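Local coordinates for protein beta-glucosidase (Chaetomella raphigera, PDB 6JXG) that probably hydrolyses terminal, non-reducing beta-D-glucosyl residues, releasing beta-D-glucose, as a secreted family 3 glycoside hydrolase in cellulose breakdown, at residues S351-G356 / A423-A428; I355-I360 / C374-L379; V434-D439 / A465-V470; L457-N462 / G485-E490; N476-I481 / A500-G505. One frame throughout, in Å; residues are numbered along the deposited sequence.

How the contacts relate
All five contacts belong to the alpha/beta C-terminal domain of this family 3 enzyme and gather round one mixed sheet, whose parallel strands 498-503, 477-483, 431-438, 351-355 and 410-414 lie side by side in that order. Contacts 1 and 3, centres 12 Å apart, pack helices 419-427 and 463-471 on strands 351-355 and 431-438. Contact 5 pairs strands 477-483 and 498-503, its centre about 10 Å from that of contact 3. Contacts 2 and 4, centres about 15 Å apart, join loops that follow strands 351-355, 431-438 and 477-483. Contact 2 shares Ile355 and Gly356 with contact 1, while contact 4 alternates along the chain with contacts 3 and 5, so sheet, helices and loops interlock.

Contact 1 (S351-G356 / A423-A428); sequences SLAIIG and ASAAAA
Ala353 meets the last turn of helix 419-427 at Ala425, its methyl CB lying 3.5 Å from the carbonyl O of Ala425 and 4.3 Å from Ala425 CB. The same methyl also approaches the backbone of Ala426, so one small side chain is set against two successive helix residues. One step further on the same face of the strand, Ile355 works with two branches: CG1 touches Ala425 CB, while CD1 reaches Ala426 CB at 4.3 Å. Its chain is stretched at chi2 (157°), which carries CD1 past Ala425 to the next alanine. Leu352 and Ile354 turn to the other face of the sheet.

Outside this shell, Ala425 also rests on Val412 and Ser414 of strand 410-414, and Ile355 and Ala426 both touch Val470 of helix 463-471. Ser351, at the start of the strand, ties its OG to the backbone N of Glu430, just beyond the helix. Strand and helix run nearly antiparallel (166°), and their axes come within 7.8 Å, the helix being the chain's link between strand 410-414 and strand 431-438.

No hydrogen bond crosses the segments; methyl groups meet one another and one carbonyl oxygen. Ala425 O, beside the Ala353 methyl, accepts Ala428 N at 3.1 Å inside its own turn, so contact with a hydrocarbon does not cost this oxygen its partner; methyl-sized side chains allow the close approach.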
# COMPACT_ATOMS: atom_id res chain seq x y z
N SER A 351 -13.05 10.28 -35.07
CA SER A 351 -12.19 9.11 -35.15
C SER A 351 -11.17 9.14 -34.03
O SER A 351 -10.80 10.24 -33.58
CB SER A 351 -11.49 9.11 -36.49
OG SER A 351 -10.75 10.28 -36.61
N LEU A 352 -10.69 7.95 -33.62
CA LEU A 352 -9.80 7.79 -32.47
C LEU A 352 -8.86 6.65 -32.74
O LEU A 352 -9.32 5.57 -33.03
CB LEU A 352 -10.68 7.43 -31.29
CG LEU A 352 -10.54 7.98 -29.90
CD1 LEU A 352 -10.11 9.44 -29.79
CD2 LEU A 352 -11.89 7.75 -29.20
N ALA A 353 -7.57 6.90 -32.76
CA ALA A 353 -6.59 5.82 -32.85
C ALA A 353 -6.30 5.28 -31.43
O ALA A 353 -6.23 6.08 -30.46
CB ALA A 353 -5.29 6.34 -33.52
N ILE A 354 -6.14 3.96 -31.32
CA ILE A 354 -5.91 3.26 -30.01
C ILE A 354 -4.59 2.51 -30.15
O ILE A 354 -4.48 1.58 -31.00
CB ILE A 354 -7.11 2.39 -29.60
CG1 ILE A 354 -8.39 3.24 -29.53
CG2 ILE A 354 -6.86 1.59 -28.31
CD1 ILE A 354 -8.53 4.25 -28.41
N ILE A 355 -3.56 2.97 -29.42
CA ILE A 355 -2.20 2.56 -29.69
C ILE A 355 -1.51 2.00 -28.44
O ILE A 355 -1.53 2.61 -27.40
CB ILE A 355 -1.37 3.76 -30.27
CG1 ILE A 355 -2.05 4.30 -31.52
CG2 ILE A 355 0.08 3.40 -30.53
CD1 ILE A 355 -1.69 5.72 -31.83
N GLY A 356 -0.82 0.88 -28.60
CA GLY A 356 -0.08 0.27 -27.51
C GLY A 356 -0.69 -1.01 -27.09
O GLY A 356 -1.89 -1.12 -27.02
N ALA A 423 2.67 5.39 -35.63
CA ALA A 423 2.62 6.68 -36.38
C ALA A 423 1.60 6.56 -37.50
O ALA A 423 0.84 7.51 -37.82
CB ALA A 423 3.99 7.03 -36.93
N SER A 424 1.54 5.35 -38.05
CA SER A 424 0.61 5.09 -39.09
C SER A 424 -0.81 5.24 -38.62
O SER A 424 -1.62 5.93 -39.27
CB SER A 424 0.84 3.70 -39.70
OG SER A 424 -0.07 3.56 -40.75
N ALA A 425 -1.17 4.63 -37.49
CA ALA A 425 -2.54 4.77 -37.01
C ALA A 425 -2.84 6.18 -36.54
O ALA A 425 -3.97 6.60 -36.70
CB ALA A 425 -2.80 3.79 -35.84
N ALA A 426 -1.86 6.87 -35.93
CA ALA A 426 -2.07 8.26 -35.42
C ALA A 426 -2.50 9.24 -36.58
O ALA A 426 -3.37 10.11 -36.44
CB ALA A 426 -0.79 8.73 -34.78
N ALA A 427 -1.92 9.01 -37.75
CA ALA A 427 -2.12 9.90 -38.91
C ALA A 427 -3.50 9.73 -39.45
O ALA A 427 -4.04 10.62 -40.11
CB ALA A 427 -1.10 9.58 -39.95
N ALA A 428 -4.13 8.60 -39.11
CA ALA A 428 -5.38 8.28 -39.72
C ALA A 428 -6.53 8.62 -38.83
O ALA A 428 -7.63 8.26 -39.17
CB ALA A 428 -5.42 6.79 -40.15

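Contact 2 (I355-I360 / C374-L379); sequences IGQDAI and CDTGHL
Gln357 and Asp358 reach the 374-379 loop by contrasting first torsions. Gln357 CG sits between the backbone N and the carbonyl carbon (chi1 63°), and the extended chain beyond it delivers OE1 to Gly377 N at 2.7 Å; this donor stands well above the plane of the amide rather than on a lone pair. Asp358 swings CG opposite its backbone N (chi1 179°), which sends OD1 to Leu379 N at 3.1 Å, met nearly head-on.

His378 lies beside Asp358 and is gripped at ND1. Its stronger bond goes to Asp358 O at 2.7 Å, in the plane of that carbonyl though somewhat tilted from the ring; a weak second one goes to Asp358 OD1 at 3.0 Å. Carboxylate and imidazole planes are 29° apart. The backbone joins in where His378 N donates to Ile360 O at 2.8 Å. Gly377 CA makes a C-H...O contact with Gln357 O at 3.3 Å.

Second partners fix the far ends: Asp358 OD2 bonds Asn482 ND2, His378 NE2 bonds Ser511 OG, and Asp375 OD2 bonds Thr437 OG1. The disulfide of Cys374 with Cys369 closes the loop nearby.

Two segments without sheet pairing are thus joined by directed polar bonds, in which a donor ND1 and both carboxylate oxygens of buried Asp358 find partners.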
# COMPACT_ATOMS: atom_id res chain seq x y z
N ILE A 355 -3.56 2.97 -29.42
CA ILE A 355 -2.20 2.56 -29.69
C ILE A 355 -1.51 2.00 -28.44
O ILE A 355 -1.53 2.61 -27.40
CB ILE A 355 -1.37 3.76 -30.27
CG1 ILE A 355 -2.05 4.30 -31.52
CG2 ILE A 355 0.08 3.40 -30.53
CD1 ILE A 355 -1.69 5.72 -31.83
N GLY A 356 -0.82 0.88 -28.60
CA GLY A 356 -0.08 0.27 -27.51
C GLY A 356 -0.69 -1.01 -27.09
O GLY A 356 -1.89 -1.12 -27.02
N GLN A 357 0.15 -1.97 -26.73
CA GLN A 357 -0.34 -3.26 -26.29
C GLN A 357 -1.03 -3.14 -24.94
O GLN A 357 -1.79 -3.99 -24.62
CB GLN A 357 0.79 -4.30 -26.19
CG GLN A 357 1.87 -4.04 -25.21
CD GLN A 357 2.70 -5.26 -24.94
OE1 GLN A 357 2.14 -6.39 -24.82
NE2 GLN A 357 3.98 -5.09 -24.93
N ASP A 358 -0.71 -2.09 -24.18
CA ASP A 358 -1.40 -1.81 -22.91
C ASP A 358 -2.91 -1.54 -23.09
O ASP A 358 -3.64 -1.51 -22.11
CB ASP A 358 -0.64 -0.66 -22.14
CG ASP A 358 -1.31 -0.26 -20.80
OD1 ASP A 358 -1.39 -1.14 -19.94
OD2 ASP A 358 -1.65 0.94 -20.59
N ALA A 359 -3.42 -1.38 -24.31
CA ALA A 359 -4.81 -1.10 -24.53
C ALA A 359 -5.71 -2.33 -24.47
O ALA A 359 -6.93 -2.17 -24.34
CB ALA A 359 -5.03 -0.45 -25.88
N ILE A 360 -5.09 -3.51 -24.63
CA ILE A 360 -5.80 -4.79 -24.75
C ILE A 360 -5.30 -5.82 -23.77
O ILE A 360 -4.19 -5.72 -23.28
CB ILE A 360 -5.65 -5.39 -26.17
CG1 ILE A 360 -4.16 -5.61 -26.49
CG2 ILE A 360 -6.41 -4.49 -27.14
CD1 ILE A 360 -3.92 -6.36 -27.77
N CYS A 374 5.15 -10.74 -16.07
CA CYS A 374 5.47 -10.13 -17.33
C CYS A 374 4.74 -8.78 -17.41
O CYS A 374 3.72 -8.56 -16.69
CB CYS A 374 4.99 -11.06 -18.49
SG CYS A 374 3.20 -11.19 -18.71
N ASP A 375 5.14 -7.95 -18.40
CA ASP A 375 4.43 -6.70 -18.70
C ASP A 375 3.97 -6.77 -20.15
O ASP A 375 4.54 -6.12 -21.03
CB ASP A 375 5.34 -5.51 -18.46
CG ASP A 375 4.67 -4.15 -18.70
OD1 ASP A 375 3.45 -4.09 -18.70
OD2 ASP A 375 5.39 -3.15 -18.98
N THR A 376 2.99 -7.60 -20.39
CA THR A 376 2.50 -7.93 -21.74
C THR A 376 1.01 -7.68 -21.72
O THR A 376 0.31 -8.12 -20.79
CB THR A 376 2.79 -9.40 -22.08
OG1 THR A 376 4.19 -9.57 -22.06
CG2 THR A 376 2.32 -9.72 -23.49
N GLY A 377 0.50 -7.01 -22.72
CA GLY A 377 -0.84 -6.50 -22.64
C GLY A 377 -1.10 -5.53 -21.46
O GLY A 377 -0.17 -5.01 -20.85
N HIS A 378 -2.38 -5.27 -21.21
CA HIS A 378 -2.83 -4.37 -20.18
C HIS A 378 -2.29 -4.69 -18.82
O HIS A 378 -2.37 -5.81 -18.38
CB HIS A 378 -4.32 -4.30 -20.12
CG HIS A 378 -4.79 -3.16 -19.30
ND1 HIS A 378 -4.31 -1.88 -19.49
CD2 HIS A 378 -5.62 -3.10 -18.24
CE1 HIS A 378 -4.87 -1.08 -18.60
NE2 HIS A 378 -5.65 -1.80 -17.82
N LEU A 379 -1.67 -3.69 -18.19
CA LEU A 379 -1.02 -3.88 -16.94
C LEU A 379 -1.96 -3.44 -15.79
O LEU A 379 -2.31 -2.24 -15.73
CB LEU A 379 0.28 -3.06 -16.86
CG LEU A 379 1.01 -3.12 -15.53
CD1 LEU A 379 1.59 -4.52 -15.32
CD2 LEU A 379 2.13 -2.15 -15.46

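Contact 3 (V434-D439 / A465-V470)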
# COMPACT_ATOMS: atom_id res chain seq x y z
N VAL A 434 -2.59 6.81 -26.65
CA VAL A 434 -1.49 5.93 -26.63
C VAL A 434 -1.27 5.45 -25.16
O VAL A 434 -1.27 6.24 -24.23
CB VAL A 434 -0.21 6.58 -27.25
CG1 VAL A 434 0.15 7.90 -26.61
CG2 VAL A 434 0.98 5.65 -27.20
N PHE A 435 -1.02 4.15 -25.02
CA PHE A 435 -1.06 3.43 -23.75
C PHE A 435 0.33 2.87 -23.49
O PHE A 435 0.86 2.07 -24.27
CB PHE A 435 -2.09 2.28 -23.84
CG PHE A 435 -3.52 2.73 -23.95
CD1 PHE A 435 -4.33 2.81 -22.82
CD2 PHE A 435 -4.04 3.16 -25.14
CE1 PHE A 435 -5.63 3.26 -22.91
CE2 PHE A 435 -5.36 3.61 -25.22
CZ PHE A 435 -6.15 3.67 -24.10
N ILE A 436 0.92 3.29 -22.38
CA ILE A 436 2.25 2.91 -22.00
C ILE A 436 2.26 2.47 -20.55
O ILE A 436 1.36 2.86 -19.76
CB ILE A 436 3.30 4.01 -22.26
CG1 ILE A 436 2.99 5.31 -21.51
CG2 ILE A 436 3.40 4.25 -23.75
CD1 ILE A 436 4.12 6.31 -21.41
N THR A 437 3.31 1.77 -20.17
CA THR A 437 3.44 1.15 -18.82
C THR A 437 4.80 1.25 -18.17
O THR A 437 5.81 1.59 -18.79
CB THR A 437 3.13 -0.37 -18.92
OG1 THR A 437 4.05 -0.96 -19.85
CG2 THR A 437 1.73 -0.61 -19.39
N ALA A 438 4.83 0.94 -16.88
CA ALA A 438 6.05 0.56 -16.23
C ALA A 438 5.71 -0.44 -15.12
O ALA A 438 4.75 -0.24 -14.41
CB ALA A 438 6.80 1.77 -15.67
N ASP A 439 6.51 -1.51 -14.99
CA ASP A 439 6.18 -2.60 -14.12
C ASP A 439 7.32 -2.94 -13.20
O ASP A 439 8.45 -2.51 -13.38
CB ASP A 439 5.74 -3.82 -14.99
CG ASP A 439 4.94 -4.86 -14.28
OD1 ASP A 439 4.51 -4.64 -13.10
OD2 ASP A 439 4.72 -5.96 -14.95
N ALA A 465 9.49 6.19 -26.72
CA ALA A 465 9.59 6.11 -28.19
C ALA A 465 8.25 5.86 -28.87
O ALA A 465 7.95 6.46 -29.90
CB ALA A 465 10.68 5.10 -28.60
N LEU A 466 7.36 5.07 -28.27
CA LEU A 466 6.02 4.96 -28.78
C LEU A 466 5.24 6.27 -28.81
O LEU A 466 4.54 6.62 -29.82
CB LEU A 466 5.20 3.90 -27.99
CG LEU A 466 3.87 3.48 -28.59
CD1 LEU A 466 4.06 2.88 -29.96
CD2 LEU A 466 3.19 2.48 -27.63
N VAL A 467 5.24 6.97 -27.69
CA VAL A 467 4.61 8.27 -27.61
C VAL A 467 5.21 9.25 -28.64
O VAL A 467 4.46 9.89 -29.32
CB VAL A 467 4.66 8.91 -26.21
CG1 VAL A 467 3.85 10.22 -26.20
CG2 VAL A 467 4.01 7.94 -25.23
N GLN A 468 6.54 9.29 -28.74
CA GLN A 468 7.21 10.17 -29.73
C GLN A 468 6.73 9.89 -31.19
O GLN A 468 6.45 10.83 -31.94
CB GLN A 468 8.68 9.99 -29.63
CG GLN A 468 9.25 10.68 -28.44
CD GLN A 468 10.65 10.30 -28.14
OE1 GLN A 468 11.11 9.22 -28.49
NE2 GLN A 468 11.38 11.22 -27.49
N ALA A 469 6.57 8.60 -31.53
CA ALA A 469 6.01 8.18 -32.81
C ALA A 469 4.58 8.66 -33.03
O ALA A 469 4.18 9.08 -34.15
CB ALA A 469 6.07 6.66 -32.94
N VAL A 470 3.76 8.61 -32.00
CA VAL A 470 2.40 9.00 -32.14
C VAL A 470 2.35 10.53 -32.29
O VAL A 470 1.57 11.06 -33.13
CB VAL A 470 1.57 8.51 -30.93
CG1 VAL A 470 0.15 9.05 -30.97
CG2 VAL A 470 1.51 6.98 -30.97
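Val434 takes the central place in the apolar contacts with helix 463-471, touching Leu466, Val467 and Val470 through its two methyls. CG2, opposite the backbone N, lies 3.9 Å from Leu466 CG and 4.0 Å from Val470 CG2, wedged between side chains one helical turn apart. CG1 turns instead to Val467, meeting its CG2 at 4.1 Å. Val434 and Leu466 slide past each other in opposite directions, whereas Val434 and Val467 cross at about a right angle.

Ile436, two residues along the same strand face, continues the apolar patch. Its CG2 lies 4.0 Å from Val467 CG2 and 4.3 Å from Leu466 CD2. Since CG1 occupies the place between the backbone N and the carbonyl carbon (chi1 59°), the CG2 branch falls beside the N, where it meets the helix. Val467 CG2 therefore touches both strand residues at once.

Polar contacts play little part: no hydrogen bond joins the segments, and Leu466 CD2 merely approaches Phe435 O at 4.1 Å. The strand's backbone bonds go instead to its sheet neighbours, from Val434 and Ile436 to strand 477-483 and from Phe435 to Ile355. Leu466 also packs on Ile355, and Val467 on Val479, so the helix spans three neighbouring strands.

Strand 431-438, helix 463-471 and strand 477-483 form a beta-alpha-beta crossover between adjacent parallel strands, the helix lying antiparallel to the strand (166°), as expected in the alpha/beta sandwich of family 3 glycoside hydrolases.

Contact 4 (L457-N462 / G485-E490); sequences LAPWNN and GPLILE
Leu457 and Leu487 meet across the flat peptide group that joins Leu457 to Ala458. One face of it is covered by Leu487 CD2, 3.6 Å from the carbonyl carbon of Leu457 and 3.3 Å from its O. Toward the other face lies Ile488, whose CG1 is 4.0 Å from Leu457 O. Within the plane, Ile488 N donates to Leu457 O at 2.8 Å, a nearly straight bond (165°) and the one hydrogen bond linking the segments. Leu487 CA adds a C-H...O contact to this oxygen at 3.2 Å, so a leucine and an isoleucine wrap a polar atom that the backbone satisfies.

Hydrocarbon contacts flank that bond. Leu457 sets CB 3.9 Å from Ile488 CG1, and its extended chain (chi2 179°) carries CD2 to Pro486 O at 3.5 Å. Leu487 holds CG opposite its carbonyl carbon (chi1 -65°), from where one methyl reaches the peptide and the other, CD1, meets the Pro459 ring at CG, 4.4 Å away.

Neighbours tie both loops to the sheet beneath. Leu487 also packs on Ala438 and Ile481, Pro459 rests on Ile436, and Trp460 makes a backbone bond to Thr437. Arg454 NH1 takes Pro486 O as its acceptor.

Helix 463-471 starts just after the first segment, and a short helix begins at Glu490 in the second. The contact thus joins connecting loops of successive beta-alpha units beyond the C-terminal ends of parallel strands 431-438 and 477-483, as expected for strand-to-helix loops of an alpha/beta sheet.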
# COMPACT_ATOMS: atom_id res chain seq x y z
N LEU A 457 13.76 4.86 -14.20
CA LEU A 457 12.44 5.51 -14.07
C LEU A 457 11.86 5.93 -15.46
O LEU A 457 11.07 6.88 -15.62
CB LEU A 457 12.54 6.70 -13.12
CG LEU A 457 12.89 6.37 -11.65
CD1 LEU A 457 12.96 7.68 -10.90
CD2 LEU A 457 11.91 5.43 -10.94
N ALA A 458 12.25 5.15 -16.47
CA ALA A 458 11.78 5.30 -17.84
C ALA A 458 10.61 4.37 -18.12
O ALA A 458 10.61 3.24 -17.62
CB ALA A 458 12.94 4.98 -18.78
N PRO A 459 9.66 4.78 -18.98
CA PRO A 459 8.64 3.81 -19.39
C PRO A 459 9.19 2.48 -19.95
O PRO A 459 10.24 2.44 -20.60
CB PRO A 459 7.85 4.58 -20.45
CG PRO A 459 7.97 6.00 -20.05
CD PRO A 459 9.40 6.10 -19.59
N TRP A 460 8.51 1.37 -19.62
CA TRP A 460 8.88 0.06 -20.10
C TRP A 460 8.47 -0.08 -21.55
O TRP A 460 7.67 0.71 -22.09
CB TRP A 460 8.12 -0.99 -19.21
CG TRP A 460 8.84 -1.31 -17.94
CD1 TRP A 460 9.52 -0.45 -17.10
CD2 TRP A 460 9.09 -2.63 -17.43
NE1 TRP A 460 10.12 -1.12 -16.11
CE2 TRP A 460 9.90 -2.47 -16.27
CE3 TRP A 460 8.76 -3.92 -17.88
CZ2 TRP A 460 10.35 -3.57 -15.52
CZ3 TRP A 460 9.22 -5.01 -17.12
CH2 TRP A 460 9.97 -4.82 -15.96
N ASN A 461 8.88 -1.16 -22.20
CA ASN A 461 8.37 -1.45 -23.55
C ASN A 461 8.58 -0.29 -24.57
O ASN A 461 7.77 -0.09 -25.40
CB ASN A 461 6.91 -1.92 -23.52
CG ASN A 461 6.75 -3.24 -22.79
OD1 ASN A 461 7.70 -3.98 -22.66
ND2 ASN A 461 5.56 -3.54 -22.35
N ASN A 462 9.68 0.45 -24.44
CA ASN A 462 9.96 1.55 -25.34
C ASN A 462 8.81 2.56 -25.37
O ASN A 462 8.49 3.12 -26.39
CB ASN A 462 10.25 1.00 -26.74
CG ASN A 462 11.47 0.11 -26.75
OD1 ASN A 462 12.51 0.51 -26.27
ND2 ASN A 462 11.34 -1.11 -27.22
N GLY A 485 4.80 3.03 -10.38
CA GLY A 485 5.43 4.07 -9.62
C GLY A 485 5.91 5.21 -10.46
O GLY A 485 5.70 5.18 -11.66
N PRO A 486 6.58 6.18 -9.85
CA PRO A 486 7.08 7.36 -10.56
C PRO A 486 7.83 7.00 -11.83
O PRO A 486 8.57 5.98 -11.90
CB PRO A 486 8.06 7.99 -9.55
CG PRO A 486 7.69 7.45 -8.23
CD PRO A 486 7.02 6.15 -8.44
N LEU A 487 7.65 7.85 -12.81
CA LEU A 487 8.39 7.82 -14.04
C LEU A 487 8.83 9.28 -14.35
O LEU A 487 8.15 10.23 -14.02
CB LEU A 487 7.56 7.29 -15.19
CG LEU A 487 7.09 5.86 -15.12
CD1 LEU A 487 6.07 5.56 -16.16
CD2 LEU A 487 8.37 5.03 -15.33
N ILE A 488 9.93 9.41 -15.08
CA ILE A 488 10.37 10.72 -15.57
C ILE A 488 9.64 10.88 -16.92
O ILE A 488 9.76 10.07 -17.81
CB ILE A 488 11.91 10.76 -15.74
CG1 ILE A 488 12.62 10.35 -14.45
CG2 ILE A 488 12.38 12.11 -16.29
CD1 ILE A 488 12.37 11.24 -13.24
N LEU A 489 8.89 11.96 -17.02
CA LEU A 489 8.01 12.20 -18.12
C LEU A 489 8.50 13.36 -19.01
O LEU A 489 7.80 13.72 -19.95
CB LEU A 489 6.62 12.51 -17.62
CG LEU A 489 5.98 11.43 -16.75
CD1 LEU A 489 4.55 11.81 -16.35
CD2 LEU A 489 5.96 10.16 -17.55
N GLU A 490 9.70 13.88 -18.74
CA GLU A 490 10.22 15.05 -19.45
C GLU A 490 10.22 14.84 -20.98
O GLU A 490 9.81 15.71 -21.72
CB GLU A 490 11.63 15.40 -18.99
CG GLU A 490 11.72 15.78 -17.52
CD GLU A 490 10.81 16.93 -17.16
OE1 GLU A 490 9.79 16.74 -16.46
OE2 GLU A 490 11.07 18.04 -17.62

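Contact 5 (N476-I481 / A500-G505)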
# COMPACT_ATOMS: atom_id res chain seq x y z
N ASN A 476 -3.12 15.77 -31.81
CA ASN A 476 -3.95 15.65 -30.59
C ASN A 476 -3.72 14.29 -29.98
O ASN A 476 -4.41 13.33 -30.36
CB ASN A 476 -5.45 15.83 -30.84
CG ASN A 476 -5.78 17.25 -31.26
OD1 ASN A 476 -5.78 18.18 -30.44
ND2 ASN A 476 -6.00 17.43 -32.54
N VAL A 477 -2.82 14.25 -29.02
CA VAL A 477 -2.46 13.01 -28.40
C VAL A 477 -2.83 12.99 -26.94
O VAL A 477 -2.41 13.86 -26.17
CB VAL A 477 -0.94 12.78 -28.51
CG1 VAL A 477 -0.55 11.43 -27.88
CG2 VAL A 477 -0.50 12.87 -29.99
N ILE A 478 -3.49 11.92 -26.53
CA ILE A 478 -3.76 11.70 -25.09
C ILE A 478 -2.86 10.53 -24.66
O ILE A 478 -2.94 9.45 -25.31
CB ILE A 478 -5.20 11.22 -24.93
CG1 ILE A 478 -6.19 12.18 -25.60
CG2 ILE A 478 -5.52 10.90 -23.46
CD1 ILE A 478 -6.19 13.59 -25.13
N VAL A 479 -2.02 10.70 -23.66
CA VAL A 479 -1.18 9.61 -23.13
C VAL A 479 -1.83 9.01 -21.88
O VAL A 479 -2.06 9.70 -20.91
CB VAL A 479 0.25 10.07 -22.79
CG1 VAL A 479 1.10 8.94 -22.26
CG2 VAL A 479 0.90 10.70 -24.01
N VAL A 480 -2.11 7.72 -21.92
CA VAL A 480 -2.53 6.91 -20.73
C VAL A 480 -1.37 6.10 -20.23
O VAL A 480 -0.83 5.30 -21.00
CB VAL A 480 -3.71 6.01 -21.06
CG1 VAL A 480 -4.08 5.13 -19.87
CG2 VAL A 480 -4.85 6.88 -21.48
N ILE A 481 -1.05 6.23 -18.93
CA ILE A 481 0.06 5.57 -18.37
C ILE A 481 -0.40 4.67 -17.25
O ILE A 481 -1.01 5.17 -16.30
CB ILE A 481 1.07 6.56 -17.81
CG1 ILE A 481 1.55 7.54 -18.85
CG2 ILE A 481 2.31 5.85 -17.25
CD1 ILE A 481 2.62 8.51 -18.33
N ALA A 500 -2.98 15.68 -23.23
CA ALA A 500 -3.41 15.20 -21.88
C ALA A 500 -2.61 13.98 -21.48
O ALA A 500 -2.21 13.16 -22.33
CB ALA A 500 -4.89 14.97 -21.82
N ILE A 501 -2.24 13.92 -20.20
CA ILE A 501 -1.56 12.77 -19.65
C ILE A 501 -2.42 12.27 -18.46
O ILE A 501 -2.67 13.01 -17.51
CB ILE A 501 -0.14 13.11 -19.19
CG1 ILE A 501 0.70 13.60 -20.37
CG2 ILE A 501 0.54 11.88 -18.64
CD1 ILE A 501 2.07 14.01 -19.91
N VAL A 502 -2.87 11.02 -18.58
CA VAL A 502 -3.65 10.37 -17.54
C VAL A 502 -2.81 9.33 -16.82
O VAL A 502 -2.41 8.37 -17.43
CB VAL A 502 -4.83 9.67 -18.20
CG1 VAL A 502 -5.65 8.98 -17.15
CG2 VAL A 502 -5.59 10.70 -19.09
N TRP A 503 -2.48 9.58 -15.55
CA TRP A 503 -1.72 8.66 -14.73
C TRP A 503 -2.75 7.68 -14.11
O TRP A 503 -3.35 7.94 -13.04
CB TRP A 503 -0.96 9.46 -13.68
CG TRP A 503 -0.01 8.74 -12.94
CD1 TRP A 503 -0.20 8.25 -11.68
CD2 TRP A 503 1.35 8.47 -13.30
NE1 TRP A 503 0.94 7.62 -11.27
CE2 TRP A 503 1.92 7.76 -12.23
CE3 TRP A 503 2.12 8.73 -14.42
CZ2 TRP A 503 3.20 7.29 -12.27
CZ3 TRP A 503 3.40 8.24 -14.47
CH2 TRP A 503 3.94 7.54 -13.40
N ALA A 504 -2.94 6.57 -14.79
CA ALA A 504 -4.08 5.69 -14.48
C ALA A 504 -3.74 4.63 -13.44
O ALA A 504 -4.64 3.97 -12.91
CB ALA A 504 -4.51 5.00 -15.76
N GLY A 505 -2.44 4.46 -13.17
CA GLY A 505 -1.95 3.52 -12.16
C GLY A 505 -2.09 2.06 -12.52
O GLY A 505 -2.08 1.73 -13.71
O HOH W 1 0.38 5.36 -13.76
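Ile481 O takes two donors: Ala504 N at 2.8 Å and a water at 2.9 Å. That water in turn accepts from Gly505 N at 3.0 Å and sits 3.1 Å above the plane of the Trp503 ring, over its centre, so it bridges the two segments just past the end of strand 498-503.

Before this point the pairing is regular parallel sheet. Val479 N bonds to Ala500 O, Val502 N to Val479 O, and Ile481 N to Val502 O, each at 2.8 to 2.9 Å, with Ile478 to Ile481 paired with Ala500 to Trp503. Side chains alternate between the faces. On one, Ile478 CD1 touches Ala500 CB at 3.8 Å and Val480 CG2 meets Val502 CB; just past the strand, Ala504 CB meets Val480 CG1. On the other, Ile481 reaches Ile501 CG2 with CD1 and Trp503 CZ3 with CG2, the latter at 3.8 Å and oblique to the ring. The two residues agree here: Ile481 CG2 and the Trp503 ring (chi1 -170°) both stand opposite their own backbone N, which brings the ring to Ile481.

Trp503 NE1 is bound by Tyr531 OH. Around the pair, strand 335-339 flanks strand 498-503, strand 431-438 lies along strand 477-483, and helix 490-493, the link of this beta-alpha-beta unit, packs on Ile501.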